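Local coordinates for protein aldose 1-epimerase (Escherichia coli, PDB 3NRE) that probably interconverts the alpha and beta anomers of aldose sugars, as a putative aldose 1-epimerase related to galactose mutarotases, at residues Arg109-Phe121 and Thr131-Phe144. Residues are numbered along the deposited sequence; the frame is centred on the assembly and turned at random.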
# COMPACT_ATOMS: atom_id res chain seq x y z
N ARG A 109 -13.82 11.12 -11.28
CA ARG A 109 -14.07 12.34 -12.06
C ARG A 109 -14.43 13.52 -11.15
O ARG A 109 -15.36 14.29 -11.42
CB ARG A 109 -15.12 12.12 -13.19
CG ARG A 109 -15.97 10.87 -13.08
N SER A 110 -13.67 13.69 -10.09
CA SER A 110 -13.75 14.86 -9.23
C SER A 110 -12.37 15.16 -8.67
O SER A 110 -11.45 14.37 -8.79
CB SER A 110 -14.77 14.66 -8.10
OG SER A 110 -14.56 13.43 -7.46
N GLY A 111 -12.22 16.32 -8.04
CA GLY A 111 -10.94 16.70 -7.49
C GLY A 111 -9.89 17.00 -8.54
O GLY A 111 -10.22 17.38 -9.68
N VAL A 112 -8.64 16.87 -8.14
CA VAL A 112 -7.48 17.31 -8.93
C VAL A 112 -7.22 16.30 -10.09
O VAL A 112 -7.03 16.71 -11.22
CB VAL A 112 -6.23 17.47 -8.06
CG1 VAL A 112 -4.98 17.63 -8.90
CG2 VAL A 112 -6.39 18.66 -7.15
N TYR A 113 -7.22 15.00 -9.76
CA TYR A 113 -6.93 13.92 -10.71
C TYR A 113 -8.22 13.23 -11.18
O TYR A 113 -9.06 12.80 -10.36
CB TYR A 113 -6.07 12.87 -10.05
CG TYR A 113 -4.63 13.22 -9.76
CD1 TYR A 113 -4.28 14.06 -8.70
CD2 TYR A 113 -3.60 12.66 -10.48
CE1 TYR A 113 -2.94 14.32 -8.41
CE2 TYR A 113 -2.30 12.91 -10.21
CZ TYR A 113 -1.96 13.75 -9.16
OH TYR A 113 -0.63 14.00 -8.93
N HIS A 114 -8.38 13.12 -12.50
CA HIS A 114 -9.43 12.30 -13.10
C HIS A 114 -8.73 11.11 -13.75
O HIS A 114 -7.73 11.27 -14.46
CB HIS A 114 -10.22 13.08 -14.18
CG HIS A 114 -11.06 14.19 -13.63
ND1 HIS A 114 -11.99 14.86 -14.39
CD2 HIS A 114 -11.11 14.75 -12.39
CE1 HIS A 114 -12.57 15.79 -13.65
NE2 HIS A 114 -12.06 15.74 -12.44
N TYR A 115 -9.28 9.91 -13.56
CA TYR A 115 -8.60 8.71 -14.03
C TYR A 115 -9.52 7.49 -13.95
O TYR A 115 -10.62 7.55 -13.35
CB TYR A 115 -7.31 8.42 -13.23
CG TYR A 115 -7.61 8.30 -11.76
CD1 TYR A 115 -8.01 7.08 -11.22
CD2 TYR A 115 -7.56 9.42 -10.92
CE1 TYR A 115 -8.31 6.97 -9.88
CE2 TYR A 115 -7.87 9.31 -9.60
CZ TYR A 115 -8.24 8.09 -9.08
OH TYR A 115 -8.60 7.93 -7.76
N ARG A 116 -9.08 6.44 -14.64
CA ARG A 116 -9.65 5.10 -14.52
C ARG A 116 -8.54 4.17 -14.03
O ARG A 116 -7.39 4.27 -14.45
CB ARG A 116 -10.19 4.63 -15.88
CG ARG A 116 -10.73 3.21 -15.98
CD ARG A 116 -11.23 2.91 -17.44
NE ARG A 116 -11.72 1.54 -17.61
CZ ARG A 116 -13.00 1.16 -17.65
NH1 ARG A 116 -13.99 2.04 -17.54
NH2 ARG A 116 -13.31 -0.12 -17.85
N VAL A 117 -8.86 3.29 -13.10
CA VAL A 117 -7.87 2.34 -12.62
C VAL A 117 -8.47 0.95 -12.62
O VAL A 117 -9.63 0.82 -12.28
CB VAL A 117 -7.31 2.74 -11.26
CG1 VAL A 117 -8.45 3.03 -10.21
CG2 VAL A 117 -6.32 1.70 -10.70
N SER A 118 -7.66 -0.05 -12.98
CA SER A 118 -7.98 -1.44 -12.84
C SER A 118 -7.08 -2.07 -11.79
O SER A 118 -5.91 -1.73 -11.63
CB SER A 118 -7.91 -2.17 -14.20
OG SER A 118 -6.57 -2.23 -14.64
N GLN A 119 -7.65 -3.01 -11.03
CA GLN A 119 -6.88 -3.80 -10.08
C GLN A 119 -7.21 -5.27 -10.36
O GLN A 119 -8.37 -5.65 -10.19
CB GLN A 119 -7.24 -3.45 -8.64
CG GLN A 119 -6.19 -3.94 -7.67
CD GLN A 119 -6.44 -3.56 -6.24
OE1 GLN A 119 -5.57 -3.74 -5.38
NE2 GLN A 119 -7.65 -3.09 -5.94
N ALA A 120 -6.19 -6.04 -10.76
CA ALA A 120 -6.26 -7.47 -11.04
C ALA A 120 -5.58 -8.28 -9.95
O ALA A 120 -4.50 -7.96 -9.46
CB ALA A 120 -5.63 -7.81 -12.39
N PHE A 121 -6.23 -9.38 -9.57
CA PHE A 121 -5.74 -10.29 -8.55
C PHE A 121 -5.61 -11.67 -9.19
O PHE A 121 -6.52 -12.08 -9.89
CB PHE A 121 -6.77 -10.38 -7.40
CG PHE A 121 -7.05 -9.06 -6.71
CD1 PHE A 121 -7.97 -8.17 -7.23
CD2 PHE A 121 -6.43 -8.75 -5.52
CE1 PHE A 121 -8.23 -6.95 -6.61
CE2 PHE A 121 -6.69 -7.55 -4.87
CZ PHE A 121 -7.62 -6.67 -5.41
N THR A 131 -2.10 -6.39 -9.53
CA THR A 131 -1.64 -5.46 -10.54
C THR A 131 -2.57 -4.22 -10.57
O THR A 131 -3.80 -4.35 -10.71
CB THR A 131 -1.66 -6.23 -11.90
OG1 THR A 131 -0.83 -7.40 -11.80
CG2 THR A 131 -1.21 -5.36 -13.11
N LEU A 132 -1.99 -3.02 -10.44
CA LEU A 132 -2.72 -1.77 -10.59
C LEU A 132 -2.25 -1.08 -11.89
O LEU A 132 -1.04 -0.97 -12.10
CB LEU A 132 -2.42 -0.83 -9.43
CG LEU A 132 -3.21 -0.97 -8.11
CD1 LEU A 132 -2.46 -0.16 -7.08
CD2 LEU A 132 -4.70 -0.52 -8.29
N SER A 133 -3.20 -0.67 -12.73
CA SER A 133 -2.96 0.06 -13.96
C SER A 133 -3.87 1.27 -13.98
O SER A 133 -5.10 1.11 -13.88
CB SER A 133 -3.24 -0.80 -15.20
OG SER A 133 -2.57 -2.05 -15.11
N VAL A 134 -3.28 2.47 -14.12
CA VAL A 134 -4.02 3.71 -13.98
C VAL A 134 -3.81 4.54 -15.22
O VAL A 134 -2.69 4.62 -15.71
CB VAL A 134 -3.60 4.49 -12.70
CG1 VAL A 134 -2.10 4.77 -12.63
CG2 VAL A 134 -4.37 5.81 -12.55
N THR A 135 -4.91 5.08 -15.74
CA THR A 135 -4.90 5.89 -16.96
C THR A 135 -5.38 7.29 -16.64
O THR A 135 -6.45 7.47 -16.07
CB THR A 135 -5.88 5.30 -18.00
OG1 THR A 135 -5.55 3.92 -18.25
CG2 THR A 135 -5.86 6.09 -19.32
N ASN A 136 -4.60 8.30 -17.04
CA ASN A 136 -5.00 9.70 -16.85
C ASN A 136 -6.17 10.01 -17.82
O ASN A 136 -6.06 9.83 -19.04
CB ASN A 136 -3.82 10.66 -17.08
CG ASN A 136 -4.16 12.12 -16.75
OD1 ASN A 136 -5.26 12.41 -16.27
ND2 ASN A 136 -3.25 13.03 -17.03
N GLN A 137 -7.28 10.47 -17.24
CA GLN A 137 -8.48 10.87 -17.99
C GLN A 137 -8.79 12.37 -17.85
O GLN A 137 -9.89 12.81 -18.22
CB GLN A 137 -9.67 10.05 -17.50
CG GLN A 137 -9.61 8.59 -17.90
CD GLN A 137 -10.93 7.82 -17.64
OE1 GLN A 137 -11.59 7.99 -16.60
NE2 GLN A 137 -11.31 6.97 -18.59
N GLY A 138 -7.85 13.14 -17.30
CA GLY A 138 -8.03 14.58 -17.16
C GLY A 138 -7.61 15.33 -18.41
O GLY A 138 -7.29 14.70 -19.43
N ALA A 139 -7.60 16.66 -18.32
CA ALA A 139 -7.29 17.53 -19.47
C ALA A 139 -5.80 17.93 -19.50
O ALA A 139 -5.33 18.49 -20.50
CB ALA A 139 -8.19 18.77 -19.44
N GLU A 140 -5.06 17.62 -18.44
CA GLU A 140 -3.64 17.95 -18.31
C GLU A 140 -2.77 16.80 -17.78
O GLU A 140 -3.23 15.98 -16.97
CB GLU A 140 -3.47 19.13 -17.33
CG GLU A 140 -4.32 20.36 -17.64
CD GLU A 140 -3.86 21.09 -18.91
OE1 GLU A 140 -2.80 20.73 -19.49
OE2 GLU A 140 -4.58 22.03 -19.33
N THR A 141 -1.51 16.80 -18.19
CA THR A 141 -0.51 15.87 -17.65
C THR A 141 -0.31 16.09 -16.14
O THR A 141 -0.16 17.24 -15.73
CB THR A 141 0.83 16.13 -18.32
OG1 THR A 141 0.67 15.93 -19.72
CG2 THR A 141 1.93 15.21 -17.77
N LEU A 142 -0.35 15.00 -15.33
CA LEU A 142 -0.09 15.04 -13.87
C LEU A 142 0.82 13.90 -13.47
O LEU A 142 0.98 12.94 -14.24
CB LEU A 142 -1.39 14.97 -13.09
CG LEU A 142 -2.29 16.21 -13.11
CD1 LEU A 142 -3.66 15.94 -12.49
CD2 LEU A 142 -1.63 17.37 -12.37
N PRO A 143 1.47 14.00 -12.31
CA PRO A 143 2.39 12.94 -11.87
C PRO A 143 1.68 11.89 -11.01
O PRO A 143 0.96 12.23 -10.05
CB PRO A 143 3.46 13.74 -11.09
CG PRO A 143 2.68 14.80 -10.41
CD PRO A 143 1.64 15.21 -11.48
N PHE A 144 1.85 10.63 -11.40
CA PHE A 144 1.14 9.50 -10.84
C PHE A 144 2.05 8.52 -10.12
O PHE A 144 3.23 8.34 -10.42
CB PHE A 144 0.38 8.73 -11.94
CG PHE A 144 -0.92 9.40 -12.41
CD1 PHE A 144 -0.88 10.48 -13.26
CD2 PHE A 144 -2.17 8.86 -12.12
CE1 PHE A 144 -2.04 11.07 -13.70
CE2 PHE A 144 -3.36 9.46 -12.59
CZ PHE A 144 -3.28 10.52 -13.41
O HOH W 1 -6.25 14.18 -14.17
O HOH W 2 -6.31 1.97 -16.46
O HOH W 3 -4.72 -3.95 -13.60
O HOH W 4 -2.19 -9.61 -10.95
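Strands 114-123 and 127-136 pair as an antiparallel beta hairpin in the beta-sandwich of the galactose mutarotase fold, and the chain beyond the hairpin returns past Tyr113 at residues 142-144. Arg116, Ser118 and Ala120 each exchange two backbone hydrogen bonds with Thr135, Ser133 and Thr131. The bond from Thr135 N to Arg116 O is nearly straight, 169° at the hydrogen. At the end of the pairing Gln137 N donates to His114 O at 2.9 Å.

Tyr113 carries the side-chain contact with residues 142-144. Its CG lies anti to the carbonyl carbon (chi1 -71°), and the ring reaches across to the returning chain. Tyr113 OH donates to Pro143 O at 2.6 Å, in the carbonyl plane. Leu142 CD1 sits over one ring face, 3.9 Å from the centroid, a CH-pi contact. The edge of the Tyr113 ring meets the face of Phe144, a T-shaped stack with planes at 88°. Tyr113 OH also hydrogen-bonds His263 NE2, so two partners hold the hydroxyl. A leucine in its place would probably leave Pro143 O without this donor and Phe144 without its edge-on partner.

Asn136 OD1 accepts from Gly138 N at 2.9 Å, forming an Asx turn where the chain leaves the strand. Its ND2 binds Glu140 O and Leu274 O. A water joins OD1 to His114 N. On the buried face, Val117 CG2 packs on Leu132 CD2 at 3.7 Å, and Tyr115 CB lies near Val134 CG2. On the other face, waters link the hydroxyls of Ser118, Ser133 and Thr135 to backbone carbonyls.

Strand 101-109 flanks the hairpin beside 114-123, and strand 279-290 lies beside 127-136, where Ser279 and Thr281 bond Thr135 and Ser133.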